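Local atomic coordinates of DUF6844 domain-containing protein (Francisella tularensis subsp. tularensis, PDB entry 4QVR), a protein that is of unknown function, carries a predicted signal sequence and folds into helices packed on two antiparallel beta-sheets. Residues 69-74 with 319-323; 132-136 with 334-338; 242-246 with 377-381; 352-357 with 442-446. All blocks are in the same frame, centred on the assembly; numbering follows the deposited sequence.

Contact 1. Residues 69-74 with 319-323; sequences DVANLN and RVGFG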
loop_
_atom_site.group_PDB
_atom_site.type_symbol
_atom_site.label_atom_id
_atom_site.label_comp_id
_atom_site.label_asym_id
_atom_site.label_seq_id
_atom_site.Cartn_x
_atom_site.Cartn_y
_atom_site.Cartn_z
ATOM N N ASP A 69 10.517 15.054 7.044
ATOM C CA ASP A 69 10.324 13.630 6.887
ATOM C C ASP A 69 11.593 12.779 6.717
ATOM O O ASP A 69 11.528 11.572 6.946
ATOM C CB ASP A 69 9.265 13.340 5.798
ATOM C CG ASP A 69 9.681 13.816 4.412
ATOM O OD1 ASP A 69 10.861 13.635 4.033
ATOM O OD2 ASP A 69 8.802 14.335 3.685
ATOM N N VAL A 70 12.738 13.381 6.362
ATOM C CA VAL A 70 13.979 12.593 6.197
ATOM C C VAL A 70 14.241 11.744 7.455
ATOM O O VAL A 70 14.640 10.582 7.349
ATOM C CB VAL A 70 15.224 13.467 5.833
ATOM C CG1 VAL A 70 16.505 12.637 5.852
ATOM C CG2 VAL A 70 15.056 14.118 4.462
ATOM N N ALA A 71 14.004 12.324 8.632
ATOM C CA ALA A 71 14.164 11.619 9.910
ATOM C C ALA A 71 12.910 10.804 10.242
ATOM O O ALA A 71 12.981 9.859 11.016
ATOM C CB ALA A 71 14.454 12.601 11.036
ATOM N N ASN A 72 11.760 11.193 9.686
ATOM C CA ASN A 72 10.512 10.457 9.916
ATOM C C ASN A 72 10.528 9.159 9.129
ATOM O O ASN A 72 10.298 8.079 9.682
ATOM C CB ASN A 72 9.284 11.268 9.487
ATOM C CG ASN A 72 9.158 12.587 10.225
ATOM O OD1 ASN A 72 8.700 13.588 9.660
ATOM N ND2 ASN A 72 9.574 12.602 11.484
ATOM N N LEU A 73 10.796 9.268 7.829
ATOM C CA LEU A 73 10.837 8.092 6.969
ATOM C C LEU A 73 12.027 7.195 7.303
ATOM O O LEU A 73 11.873 5.974 7.325
ATOM C CB LEU A 73 10.799 8.481 5.485
ATOM C CG LEU A 73 9.542 9.267 5.090
ATOM C CD1 LEU A 73 9.494 9.504 3.598
ATOM C CD2 LEU A 73 8.280 8.550 5.539
ATOM N N ASN A 74 13.201 7.774 7.588
ATOM C CA ASN A 74 14.365 6.948 7.945
ATOM C C ASN A 74 14.207 6.283 9.314
ATOM O O ASN A 74 14.571 5.119 9.493
ATOM C CB ASN A 74 15.696 7.727 7.862
ATOM C CG ASN A 74 16.221 7.879 6.426
ATOM O OD1 ASN A 74 15.560 7.513 5.449
ATOM N ND2 ASN A 74 17.434 8.400 6.303
ATOM N N ARG A 319 9.272 0.890 1.260
ATOM C CA ARG A 319 9.526 2.069 2.086
ATOM C C ARG A 319 10.391 3.008 1.296
ATOM O O ARG A 319 11.166 2.572 0.458
ATOM C CB ARG A 319 10.311 1.727 3.364
ATOM C CG ARG A 319 9.659 0.757 4.338
ATOM C CD ARG A 319 8.417 1.323 5.020
ATOM N NE ARG A 319 7.931 0.307 5.921
ATOM C CZ ARG A 319 7.137 -0.688 5.582
ATOM N NH1 ARG A 319 6.638 -0.784 4.356
ATOM N NH2 ARG A 319 6.815 -1.587 6.497
ATOM N N VAL A 320 10.282 4.293 1.578
ATOM C CA VAL A 320 11.140 5.255 0.955
ATOM C C VAL A 320 12.081 5.756 2.014
ATOM O O VAL A 320 11.675 6.060 3.129
ATOM C CB VAL A 320 10.383 6.443 0.345
ATOM C CG1 VAL A 320 11.359 7.490 -0.154
ATOM C CG2 VAL A 320 9.504 5.972 -0.805
ATOM N N GLY A 321 13.352 5.821 1.654
ATOM C CA GLY A 321 14.375 6.333 2.539
ATOM C C GLY A 321 15.274 7.267 1.754
ATOM O O GLY A 321 15.090 7.462 0.538
ATOM N N PHE A 322 16.260 7.822 2.448
ATOM C CA PHE A 322 17.207 8.776 1.861
ATOM C C PHE A 322 18.588 8.451 2.390
ATOM O O PHE A 322 18.775 8.369 3.598
ATOM C CB PHE A 322 16.806 10.199 2.231
ATOM C CG PHE A 322 15.409 10.572 1.785
ATOM C CD1 PHE A 322 15.170 11.023 0.493
ATOM C CD2 PHE A 322 14.331 10.469 2.661
ATOM C CE1 PHE A 322 13.895 11.369 0.089
ATOM C CE2 PHE A 322 13.056 10.812 2.258
ATOM C CZ PHE A 322 12.831 11.262 0.968
ATOM N N GLY A 323 19.548 8.243 1.488
ATOM C CA GLY A 323 20.916 7.866 1.880
ATOM C C GLY A 323 21.840 9.014 2.259
ATOM O O GLY A 323 21.419 10.174 2.308
HETATM O O HOH W 1 10.070 5.099 5.398
#
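Phe322, Leu73 and Asn74 carry this contact, in which helix 67-78 lies against strand 318-322, an outermost strand of the four-stranded antiparallel sheet. Phe322 CB is directed toward the helix. Over one face of its ring sits Val70, whose CG2 is 4.1 Å from Phe322 CD2, while Leu73 comes to the rim near the ring plane, CD1 lying 4.0 Å from Phe322 CE2. Leu73 also leans on the strand backbone through CB and reaches Leu252 and Ile254 of strand 251-261, which places the helix beside both sheets. The Asn74 carboxamide pairs with both the N-H and the C=O of one residue, Phe322, much as a neighbouring strand's backbone does. With CG anti to the carbonyl carbon (chi1 -79°) and OD1 nearly eclipsing CA (chi2 6°), both of its polar atoms face that backbone. Phe322 N donates to Asn74 OD1 at 3.1 Å, and Asn74 ND2 donates to Phe322 O at 3.0 Å in a nearly straight bond (169°). Both acceptors use a lone pair in the carbonyl plane, so the two bonds fix the amide's rotation. A water bridges the two backbones, donating to Leu73 O at 2.8 Å and to Val320 O at 2.9 Å.

Contact 2. Residues 132-136 with 334-338; sequences SNYVD and GQGSY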
loop_
_atom_site.group_PDB
_atom_site.type_symbol
_atom_site.label_atom_id
_atom_site.label_comp_id
_atom_site.label_asym_id
_atom_site.label_seq_id
_atom_site.Cartn_x
_atom_site.Cartn_y
_atom_site.Cartn_z
ATOM N N SER A 132 2.997 -24.275 7.110
ATOM C CA SER A 132 4.070 -24.235 6.113
ATOM C C SER A 132 3.833 -23.182 5.025
ATOM O O SER A 132 4.760 -22.831 4.312
ATOM C CB SER A 132 4.303 -25.613 5.463
ATOM O OG SER A 132 3.183 -26.051 4.703
ATOM N N ASN A 133 2.609 -22.674 4.889
ATOM C CA ASN A 133 2.345 -21.639 3.880
ATOM C C ASN A 133 2.220 -20.254 4.521
ATOM O O ASN A 133 1.635 -19.353 3.941
ATOM C CB ASN A 133 1.093 -21.968 3.059
ATOM C CG ASN A 133 -0.163 -21.948 3.887
ATOM O OD1 ASN A 133 -0.104 -21.916 5.111
ATOM N ND2 ASN A 133 -1.304 -22.004 3.231
ATOM N N TYR A 134 2.784 -20.105 5.721
ATOM C CA TYR A 134 2.767 -18.868 6.445
ATOM C C TYR A 134 3.263 -17.681 5.619
ATOM O O TYR A 134 2.622 -16.643 5.587
ATOM C CB TYR A 134 3.627 -18.971 7.728
ATOM C CG TYR A 134 3.938 -17.607 8.328
ATOM C CD1 TYR A 134 2.973 -16.895 9.039
ATOM C CD2 TYR A 134 5.184 -17.007 8.149
ATOM C CE1 TYR A 134 3.252 -15.633 9.571
ATOM C CE2 TYR A 134 5.457 -15.731 8.663
ATOM C CZ TYR A 134 4.488 -15.051 9.384
ATOM O OH TYR A 134 4.761 -13.785 9.923
ATOM N N VAL A 135 4.411 -17.815 4.972
ATOM C CA VAL A 135 4.947 -16.692 4.194
ATOM C C VAL A 135 4.029 -16.233 3.075
ATOM O O VAL A 135 3.806 -15.028 2.913
ATOM C CB VAL A 135 6.337 -16.959 3.634
ATOM C CG1 VAL A 135 7.336 -17.159 4.774
ATOM C CG2 VAL A 135 6.329 -18.179 2.716
ATOM N N ASP A 136 3.456 -17.178 2.343
ATOM C CA ASP A 136 2.563 -16.873 1.246
ATOM C C ASP A 136 1.284 -16.257 1.754
ATOM O O ASP A 136 0.750 -15.336 1.142
ATOM C CB ASP A 136 2.221 -18.151 0.454
ATOM C CG ASP A 136 3.390 -18.661 -0.382
ATOM O OD1 ASP A 136 4.250 -17.843 -0.786
ATOM O OD2 ASP A 136 3.428 -19.873 -0.670
ATOM N N GLY A 334 10.806 -8.789 1.538
ATOM C CA GLY A 334 10.307 -10.042 1.003
ATOM C C GLY A 334 10.730 -11.181 1.876
ATOM O O GLY A 334 11.758 -11.111 2.519
ATOM N N GLN A 335 9.937 -12.241 1.900
ATOM C CA GLN A 335 10.234 -13.408 2.713
ATOM C C GLN A 335 9.989 -14.662 1.917
ATOM O O GLN A 335 9.204 -14.638 0.972
ATOM C CB GLN A 335 9.358 -13.431 3.974
ATOM C CG GLN A 335 9.566 -12.195 4.812
ATOM C CD GLN A 335 8.736 -12.141 6.074
ATOM O OE1 GLN A 335 8.123 -13.112 6.490
ATOM N NE2 GLN A 335 8.741 -10.984 6.700
ATOM N N GLY A 336 10.677 -15.745 2.293
ATOM C CA GLY A 336 10.507 -17.043 1.666
ATOM C C GLY A 336 10.754 -18.104 2.725
ATOM O O GLY A 336 11.135 -17.778 3.845
ATOM N N SER A 337 10.519 -19.369 2.388
ATOM C CA SER A 337 10.746 -20.465 3.317
ATOM C C SER A 337 11.048 -21.728 2.534
ATOM O O SER A 337 10.867 -21.750 1.314
ATOM C CB SER A 337 9.528 -20.691 4.209
ATOM O OG SER A 337 8.392 -20.989 3.426
ATOM N N TYR A 338 11.503 -22.770 3.228
ATOM C CA TYR A 338 11.829 -24.046 2.574
ATOM C C TYR A 338 10.964 -25.209 3.076
ATOM O O TYR A 338 10.966 -25.529 4.261
ATOM C CB TYR A 338 13.312 -24.371 2.758
ATOM C CG TYR A 338 13.707 -25.734 2.222
ATOM C CD1 TYR A 338 13.914 -25.937 0.852
ATOM C CD2 TYR A 338 13.894 -26.816 3.085
ATOM C CE1 TYR A 338 14.278 -27.182 0.362
ATOM C CE2 TYR A 338 14.261 -28.063 2.602
ATOM C CZ TYR A 338 14.451 -28.241 1.243
ATOM O OH TYR A 338 14.815 -29.479 0.766
HETATM O O HOH W 2 6.071 -20.432 4.946
HETATM O O HOH W 3 6.393 -12.458 8.536
#
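Ser132 O, Val135 N and Ser337 OG all grip one water, which joins the start of helix 134-159 to the end region of strand 328-337 in the four-stranded antiparallel sheet. The water donates to Ser132 O at 2.8 Å and accepts from Val135 N at 3.1 Å, so it serves a backbone N-H of the first helical turn. Its third partner, Ser337 OG, lies 2.8 Å from it and brings in the strand. Direct contact is van der Waals and centres on Val135, whose methyls lie against oxygen atoms of the strand. The two divide the work: CG1, set beside the backbone N (chi1 -63°), rests against Gly336, 4.0 Å from Gly336 O, whereas CG2 is 3.6 Å from Ser337 OG. Val441 of the adjoining strand also packs on Val135. At Gln335, two residues before Ser337, the polar ends of Tyr134 and Gln335 meet through a second water rather than directly. Gln335 NE2 is held by Met313 O, which leaves the other end of the amide turned to that water. The water accepts from Tyr134 OH at 2.5 Å and donates to Gln335 OE1 at 2.8 Å.

Contact 3. Residues 242-246 with 377-381; sequences TTGFG and ALTMS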
loop_
_atom_site.group_PDB
_atom_site.type_symbol
_atom_site.label_atom_id
_atom_site.label_comp_id
_atom_site.label_asym_id
_atom_site.label_seq_id
_atom_site.Cartn_x
_atom_site.Cartn_y
_atom_site.Cartn_z
ATOM N N THR A 242 -10.562 10.855 -9.819
ATOM C CA THR A 242 -9.348 11.089 -10.589
ATOM C C THR A 242 -8.287 11.714 -9.692
ATOM O O THR A 242 -7.129 11.420 -9.814
ATOM C CB THR A 242 -9.607 12.014 -11.796
ATOM O OG1 THR A 242 -10.482 11.351 -12.710
ATOM C CG2 THR A 242 -8.327 12.307 -12.541
ATOM N N THR A 243 -8.697 12.590 -8.791
ATOM C CA THR A 243 -7.760 13.227 -7.911
ATOM C C THR A 243 -7.217 12.171 -6.948
ATOM O O THR A 243 -6.012 12.082 -6.749
ATOM C CB THR A 243 -8.417 14.405 -7.192
ATOM O OG1 THR A 243 -8.759 15.399 -8.167
ATOM C CG2 THR A 243 -7.464 15.017 -6.162
ATOM N N GLY A 244 -8.127 11.350 -6.401
ATOM C CA GLY A 244 -7.781 10.266 -5.522
ATOM C C GLY A 244 -6.836 9.222 -6.103
ATOM O O GLY A 244 -5.876 8.829 -5.434
ATOM N N PHE A 245 -7.105 8.736 -7.317
ATOM C CA PHE A 245 -6.202 7.766 -7.950
ATOM C C PHE A 245 -4.861 8.409 -8.283
ATOM O O PHE A 245 -3.819 7.765 -8.142
ATOM C CB PHE A 245 -6.795 7.168 -9.219
ATOM C CG PHE A 245 -7.908 6.208 -8.969
ATOM C CD1 PHE A 245 -7.647 4.961 -8.453
ATOM C CD2 PHE A 245 -9.210 6.533 -9.277
ATOM C CE1 PHE A 245 -8.665 4.059 -8.232
ATOM C CE2 PHE A 245 -10.228 5.628 -9.057
ATOM C CZ PHE A 245 -9.955 4.397 -8.527
ATOM N N GLY A 246 -4.879 9.669 -8.723
ATOM C CA GLY A 246 -3.636 10.376 -9.047
ATOM C C GLY A 246 -2.710 10.552 -7.828
ATOM O O GLY A 246 -1.492 10.528 -7.951
ATOM N N ALA A 377 -6.077 6.883 -14.525
ATOM C CA ALA A 377 -6.860 7.269 -13.370
ATOM C C ALA A 377 -8.299 7.595 -13.799
ATOM O O ALA A 377 -9.256 7.237 -13.102
ATOM C CB ALA A 377 -6.227 8.465 -12.675
ATOM N N LEU A 378 -8.446 8.268 -14.946
ATOM C CA LEU A 378 -9.775 8.634 -15.479
ATOM C C LEU A 378 -10.607 7.410 -15.877
ATOM O O LEU A 378 -11.780 7.300 -15.524
ATOM C CB LEU A 378 -9.626 9.587 -16.663
ATOM C CG LEU A 378 -10.878 9.897 -17.489
ATOM C CD1 LEU A 378 -11.958 10.538 -16.635
ATOM C CD2 LEU A 378 -10.516 10.783 -18.674
ATOM N N THR A 379 -9.983 6.473 -16.576
ATOM C CA THR A 379 -10.658 5.265 -17.013
ATOM C C THR A 379 -11.187 4.479 -15.826
ATOM O O THR A 379 -12.294 3.957 -15.867
ATOM C CB THR A 379 -9.704 4.400 -17.846
ATOM O OG1 THR A 379 -9.105 5.222 -18.853
ATOM C CG2 THR A 379 -10.448 3.235 -18.504
HETATM N N MSE A 380 -10.406 4.413 -14.753
HETATM C CA MSE A 380 -10.828 3.694 -13.560
HETATM C C MSE A 380 -11.950 4.403 -12.858
HETATM O O MSE A 380 -12.836 3.759 -12.298
HETATM C CB MSE A 380 -9.697 3.585 -12.551
HETATM C CG MSE A 380 -8.711 2.497 -12.928
HETATM SE SE MSE A 380 -7.685 2.165 -11.296
HETATM C CE MSE A 380 -9.033 0.972 -10.521
ATOM N N SER A 381 -11.901 5.732 -12.832
ATOM C CA SER A 381 -12.960 6.510 -12.198
ATOM C C SER A 381 -14.268 6.394 -12.998
ATOM O O SER A 381 -15.355 6.355 -12.424
ATOM C CB SER A 381 -12.558 7.977 -12.085
ATOM O OG SER A 381 -11.379 8.116 -11.339
#
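The Phe245 ring presents one face to Met380, a selenomethionine, and an edge to Ser381. Met380 CB stands over that face, 4.2 Å from the ring centroid and 18° off the normal, in a CH-pi contact. The same side chain crosses the ring at about a right angle with SE 3.7 Å from Phe245 CE1, a Met-aromatic contact in which the selenium approaches obliquely; the bend at chi3 (82°) then turns Met380 CE along the ring, 3.9 Å from Phe245 CE1. At the edge, near the ring plane, Ser381 OG lies 3.4 Å from Phe245 CD2. Helices 224-246 and 374-385 pack at 129° between the directions of the short segments, their backbones nearest at Thr242 and Ala377. There Ala377 CB touches Phe245 CB at 3.7 Å, its small side chain consistent with the close approach, 8.7 Å between the segment axes. Leu409 of helix 402-415 also packs on Phe245, and Met380 reaches Thr408 and Tyr412, so a third helix joins the cluster. No hydrogen bond passes between the segments: Ser381 OG donates to Ala377 O at 2.9 Å within its own helix, and Thr242 OG1 is bonded to Ile238 O. Ala377 O accepts from Ser381 N as well, from the opposite face of its plane. Because both hydroxyls bond within their own helices, cohesion probably rests mainly on dispersion, including the contacts with Phe245.

Contact 4. Residues 352-357 with 442-446; sequences GYKQAA and YGVVL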
loop_
_atom_site.group_PDB
_atom_site.type_symbol
_atom_site.label_atom_id
_atom_site.label_comp_id
_atom_site.label_asym_id
_atom_site.label_seq_id
_atom_site.Cartn_x
_atom_site.Cartn_y
_atom_site.Cartn_z
ATOM N N GLY A 352 15.538 -20.025 -0.165
ATOM C CA GLY A 352 14.706 -19.115 0.587
ATOM C C GLY A 352 14.939 -17.669 0.189
ATOM O O GLY A 352 13.989 -16.893 0.001
ATOM N N TYR A 353 16.205 -17.302 0.063
ATOM C CA TYR A 353 16.543 -15.951 -0.334
ATOM C C TYR A 353 16.037 -15.665 -1.742
ATOM O O TYR A 353 15.549 -14.571 -2.006
ATOM C CB TYR A 353 18.045 -15.692 -0.217
ATOM C CG TYR A 353 18.542 -15.848 1.206
ATOM C CD1 TYR A 353 18.120 -14.981 2.194
ATOM C CD2 TYR A 353 19.446 -16.848 1.556
ATOM C CE1 TYR A 353 18.557 -15.108 3.489
ATOM C CE2 TYR A 353 19.892 -16.977 2.859
ATOM C CZ TYR A 353 19.437 -16.098 3.816
ATOM O OH TYR A 353 19.851 -16.196 5.115
ATOM N N LYS A 354 16.127 -16.647 -2.638
ATOM C CA LYS A 354 15.649 -16.463 -4.002
ATOM C C LYS A 354 14.149 -16.153 -3.986
ATOM O O LYS A 354 13.727 -15.191 -4.602
ATOM C CB LYS A 354 15.891 -17.704 -4.859
ATOM C CG LYS A 354 15.546 -17.501 -6.330
ATOM C CD LYS A 354 15.194 -18.815 -7.032
ATOM C CE LYS A 354 16.291 -19.868 -6.970
ATOM N NZ LYS A 354 17.531 -19.461 -7.685
ATOM N N GLN A 355 13.352 -16.969 -3.290
ATOM C CA GLN A 355 11.898 -16.747 -3.230
ATOM C C GLN A 355 11.496 -15.524 -2.449
ATOM O O GLN A 355 10.413 -14.976 -2.678
ATOM C CB GLN A 355 11.128 -17.983 -2.759
ATOM C CG GLN A 355 10.998 -18.996 -3.892
ATOM C CD GLN A 355 9.950 -20.055 -3.641
ATOM O OE1 GLN A 355 9.210 -20.433 -4.555
ATOM N NE2 GLN A 355 9.866 -20.531 -2.403
ATOM N N ALA A 356 12.361 -15.093 -1.534
ATOM C CA ALA A 356 12.127 -13.875 -0.789
ATOM C C ALA A 356 12.273 -12.690 -1.747
ATOM O O ALA A 356 11.595 -11.683 -1.597
ATOM C CB ALA A 356 13.093 -13.757 0.383
ATOM N N ALA A 357 13.163 -12.807 -2.727
ATOM C CA ALA A 357 13.345 -11.745 -3.736
ATOM C C ALA A 357 12.156 -11.684 -4.702
ATOM O O ALA A 357 11.873 -10.649 -5.273
ATOM C CB ALA A 357 14.635 -11.945 -4.502
ATOM N N TYR A 442 13.177 -16.987 5.577
ATOM C CA TYR A 442 14.280 -16.244 5.041
ATOM C C TYR A 442 13.732 -14.934 4.564
ATOM O O TYR A 442 12.545 -14.833 4.241
ATOM C CB TYR A 442 14.891 -16.998 3.871
ATOM C CG TYR A 442 15.439 -18.339 4.262
ATOM C CD1 TYR A 442 16.747 -18.472 4.689
ATOM C CD2 TYR A 442 14.633 -19.473 4.231
ATOM C CE1 TYR A 442 17.251 -19.703 5.063
ATOM C CE2 TYR A 442 15.119 -20.705 4.598
ATOM C CZ TYR A 442 16.429 -20.818 5.010
ATOM O OH TYR A 442 16.910 -22.043 5.378
ATOM N N GLY A 443 14.576 -13.922 4.502
ATOM C CA GLY A 443 14.110 -12.642 4.036
ATOM C C GLY A 443 15.193 -11.851 3.382
ATOM O O GLY A 443 16.387 -12.135 3.559
ATOM N N VAL A 444 14.768 -10.867 2.599
ATOM C CA VAL A 444 15.679 -9.958 1.923
ATOM C C VAL A 444 15.097 -8.563 1.970
ATOM O O VAL A 444 13.881 -8.380 2.191
ATOM C CB VAL A 444 15.897 -10.314 0.426
ATOM C CG1 VAL A 444 16.593 -11.660 0.273
ATOM C CG2 VAL A 444 14.577 -10.321 -0.325
ATOM N N VAL A 445 15.983 -7.594 1.779
ATOM C CA VAL A 445 15.622 -6.202 1.640
ATOM C C VAL A 445 16.321 -5.776 0.377
ATOM O O VAL A 445 17.560 -5.827 0.289
ATOM C CB VAL A 445 16.105 -5.313 2.786
ATOM C CG1 VAL A 445 15.641 -3.883 2.538
ATOM C CG2 VAL A 445 15.588 -5.826 4.129
ATOM N N LEU A 446 15.532 -5.397 -0.617
ATOM C CA LEU A 446 16.067 -4.997 -1.886
ATOM C C LEU A 446 15.998 -3.493 -1.961
ATOM O O LEU A 446 15.120 -2.879 -1.362
ATOM C CB LEU A 446 15.284 -5.638 -3.039
ATOM C CG LEU A 446 15.251 -7.174 -3.137
ATOM C CD1 LEU A 446 14.621 -7.608 -4.455
ATOM C CD2 LEU A 446 16.626 -7.796 -3.026
#
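Helix 349-370 lies across strand 440-448 with the axes of the two short segments 6.8 Å apart and 49° between their directions, a helix packed on the four-stranded antiparallel sheet. Such a close approach is possible because Gly352 sits where the helix meets Tyr442: the tyrosine ring lies against its backbone, Tyr442 CD2 being 3.7 Å from Gly352 CA. The edge of Tyr442 turns to the face of Tyr353 in a T-shaped stack, the planes inclined at 72° and the centroids 5.2 Å apart. Tyr442 CD1 makes the touch, above the rim of the Tyr353 ring and 3.7 Å from Tyr353 CZ. Tyr353 reaches the strand with CG placed beside its own backbone N (chi1 -61°); at the edge of that ring, in its plane, stands Gly443 O, 3.6 Å from Tyr353 CD1. Beyond the tyrosines, aliphatic side chains meet the helix. Val444 lies against the helix backbone, CG1 3.8 Å from Tyr353 O and CG2 3.5 Å from Ala356 O, and Ala356 CB packs on the same CG2 at 3.8 Å. Leu446 CD1 lies beside Ala357 CB. Arg429 of the neighbouring strand makes a cation-pi contact with Tyr353. No hydrogen bond joins the segments, so their cohesion rests on close apolar and aromatic fit; the pi system of Tyr353 probably attracts both the Tyr442 edge and the Arg429 charge.

Contacts 1, 2 and 4 all reach the four-stranded antiparallel sheet. Contacts 2 and 4 are adjacent, with centres about 10 Å apart: Gly336 O lies 2.8 Å from Tyr442 N and Gly334 O 3.0 Å from Val444 N, probable hydrogen bonds between neighbouring strands, while Gln335 also packs against Ala356. Contact 1 lies at the edge strand 318-322, its centre about 22 Å from that of contact 4 and about 28 Å from that of contact 2. Contact 3 stands apart among helices, its centre about 27 Å from that of contact 1 and about 34 Å from those of contacts 2 and 4, on the opposite side of the chain's centre from these two. Helices 349-370 and 374-385, consecutive in the chain, connect contact 4 to contact 3.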